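Porin (Rhodobacter capsulatus, PDB 2POR) forms trimeric beta-barrel channels in the outer membrane that let small hydrophilic solutes, up to about 0.6 kDa, diffuse through passively. Local coordinates at residues V27-S32 and F45-S50. Sequence-based numbering, arbitrary orientation.
Sequences VLFTMS and FKAHES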
loop_
_atom_site.group_PDB
_atom_site.type_symbol
_atom_site.label_atom_id
_atom_site.label_comp_id
_atom_site.label_asym_id
_atom_site.label_seq_id
_atom_site.Cartn_x
_atom_site.Cartn_y
_atom_site.Cartn_z
ATOM N N VAL A 27 5.631 4.813 -7.705
ATOM C CA VAL A 27 5.419 6.242 -7.448
ATOM C C VAL A 27 6.271 6.532 -6.222
ATOM O O VAL A 27 6.316 5.713 -5.280
ATOM C CB VAL A 27 3.928 6.531 -7.172
ATOM C CG1 VAL A 27 3.675 7.898 -6.541
ATOM C CG2 VAL A 27 3.233 6.481 -8.522
ATOM N N LEU A 28 6.992 7.666 -6.266
ATOM C CA LEU A 28 7.770 8.161 -5.154
ATOM C C LEU A 28 7.130 9.427 -4.558
ATOM O O LEU A 28 6.717 10.349 -5.263
ATOM C CB LEU A 28 9.203 8.432 -5.638
ATOM C CG LEU A 28 10.162 9.112 -4.659
ATOM C CD1 LEU A 28 10.543 8.222 -3.480
ATOM C CD2 LEU A 28 11.409 9.441 -5.418
ATOM N N PHE A 29 6.949 9.467 -3.249
ATOM C CA PHE A 29 6.456 10.625 -2.514
ATOM C C PHE A 29 7.680 11.335 -1.986
ATOM O O PHE A 29 8.449 10.689 -1.260
ATOM C CB PHE A 29 5.624 10.232 -1.312
ATOM C CG PHE A 29 4.390 9.454 -1.701
ATOM C CD1 PHE A 29 3.328 10.083 -2.297
ATOM C CD2 PHE A 29 4.334 8.083 -1.473
ATOM C CE1 PHE A 29 2.217 9.350 -2.670
ATOM C CE2 PHE A 29 3.223 7.352 -1.844
ATOM C CZ PHE A 29 2.161 7.982 -2.446
ATOM N N THR A 30 7.948 12.618 -2.310
ATOM C CA THR A 30 9.083 13.347 -1.726
ATOM C C THR A 30 8.511 14.476 -0.908
ATOM O O THR A 30 7.716 15.267 -1.419
ATOM C CB THR A 30 9.950 13.913 -2.781
ATOM O OG1 THR A 30 10.419 12.836 -3.567
ATOM C CG2 THR A 30 11.103 14.634 -2.197
ATOM N N MET A 31 8.830 14.542 0.369
ATOM C CA MET A 31 8.240 15.521 1.255
ATOM C C MET A 31 9.333 16.419 1.745
ATOM O O MET A 31 10.445 15.945 2.001
ATOM C CB MET A 31 7.567 14.837 2.430
ATOM C CG MET A 31 6.466 13.927 1.905
ATOM S SD MET A 31 5.400 13.319 3.206
ATOM C CE MET A 31 6.442 12.060 3.830
ATOM N N SER A 32 9.096 17.737 1.844
ATOM C CA SER A 32 10.163 18.660 2.266
ATOM C C SER A 32 9.630 19.888 2.994
ATOM O O SER A 32 8.416 20.185 2.893
ATOM C CB SER A 32 10.992 19.112 1.047
ATOM O OG SER A 32 10.117 19.511 0.002
ATOM N N PHE A 45 9.375 7.901 0.452
ATOM C CA PHE A 45 9.185 6.466 0.333
ATOM C C PHE A 45 8.353 6.234 -0.905
ATOM O O PHE A 45 7.720 7.184 -1.398
ATOM C CB PHE A 45 8.476 5.921 1.590
ATOM C CG PHE A 45 7.077 6.406 1.904
ATOM C CD1 PHE A 45 5.967 5.774 1.368
ATOM C CD2 PHE A 45 6.901 7.500 2.751
ATOM C CE1 PHE A 45 4.683 6.244 1.677
ATOM C CE2 PHE A 45 5.621 7.956 3.050
ATOM C CZ PHE A 45 4.504 7.336 2.515
ATOM N N LYS A 46 8.331 5.008 -1.449
ATOM C CA LYS A 46 7.562 4.707 -2.633
ATOM C C LYS A 46 6.246 4.122 -2.245
ATOM O O LYS A 46 6.089 3.618 -1.126
ATOM C CB LYS A 46 8.288 3.742 -3.541
ATOM C CG LYS A 46 9.626 4.342 -3.906
ATOM C CD LYS A 46 10.311 3.633 -5.037
ATOM C CE LYS A 46 11.663 4.275 -5.291
ATOM N NZ LYS A 46 12.569 4.012 -4.191
ATOM N N ALA A 47 5.282 4.125 -3.141
ATOM C CA ALA A 47 3.938 3.761 -2.790
ATOM C C ALA A 47 3.899 2.278 -2.342
ATOM O O ALA A 47 3.158 1.922 -1.417
ATOM C CB ALA A 47 3.027 3.909 -3.993
ATOM N N HIS A 48 4.658 1.388 -2.973
ATOM C CA HIS A 48 4.633 -0.041 -2.596
ATOM C C HIS A 48 5.291 -0.276 -1.246
ATOM O O HIS A 48 5.160 -1.369 -0.707
ATOM C CB HIS A 48 5.329 -0.889 -3.689
ATOM C CG HIS A 48 6.822 -0.701 -3.816
ATOM N ND1 HIS A 48 7.506 0.273 -4.404
ATOM C CD2 HIS A 48 7.750 -1.558 -3.285
ATOM C CE1 HIS A 48 8.786 0.053 -4.258
ATOM N NE2 HIS A 48 8.928 -1.065 -3.577
ATOM N N GLU A 49 5.943 0.740 -0.659
ATOM C CA GLU A 49 6.635 0.664 0.597
ATOM C C GLU A 49 5.832 1.356 1.648
ATOM O O GLU A 49 6.371 1.544 2.750
ATOM C CB GLU A 49 7.945 1.394 0.653
ATOM C CG GLU A 49 8.872 1.069 -0.470
ATOM C CD GLU A 49 10.157 1.890 -0.427
ATOM O OE1 GLU A 49 10.141 3.117 -0.297
ATOM O OE2 GLU A 49 11.209 1.275 -0.539
ATOM N N SER A 50 4.585 1.758 1.404
ATOM C CA SER A 50 3.908 2.567 2.397
ATOM C C SER A 50 3.682 1.883 3.744
ATOM O O SER A 50 3.774 2.562 4.776
ATOM C CB SER A 50 2.552 2.994 1.884
ATOM O OG SER A 50 2.573 3.587 0.598
HETATM O O HOH W 1 5.764 2.116 -5.693
#
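Phe-29 and Phe-45 meet as a hydrogen-bonded antiparallel pair and illustrate how a barrel hairpin is joined by its backbone while the side chains of one face pack both on each other and on neighbouring subunits. Phe-29 N gives Phe-45 O a nearly straight bond of 3.0 Å; the return bond, Phe-45 N to Phe-29 O, is weak. On the same face of the sheet the two rings approach obliquely, their planes at 52°, with Phe-29 CD2 3.7 Å from Phe-45 CE1. Phe-29 points CG opposite its carbonyl carbon (chi1 -62°), whereas Phe-45 sets CG between backbone N and carbonyl carbon (chi1 63°), and these settings bring CD2 and CE1 together. Met-31 extends the apolar patch, its CE reaching Phe-45 CE2, and the neighbouring atom of the Phe-29 ring, CE2, lies 3.8 Å from Ala-47 CA.

On the other face lies the non-hydrogen-bonded pair Leu-28 and Lys-46, where Leu-28 CD1 lies 4.0 Å from Lys-46 CG. Val-27 O accepts a further bond, from Ala-47 N at 2.9 Å, where strand 40-46 gives way to the 3-10 segment 47-49.

That turn is secured from within. Glu-49 folds back so that Lys-46 N donates to Glu-49 OE1 at 2.9 Å, on its anti side and tilted out of the carboxylate plane, while Ala-47 O accepts hydrogen bonds from both N and OG of Ser-50, which reach it from one face of its plane. A water joins the N and ND1 of His-48 and, weakly, Val-27 N.

Strand 2-14 flanks strand 19-34 on its other edge, where Leu-4 touches Val-27 and Phe-29. The aromatic face packs against neighbouring subunits, Phe-29 meeting Val-27 of one and Phe-29 of the other, so hairpin 19-46 helps build the trimer interface before the chain enters helix 50-53.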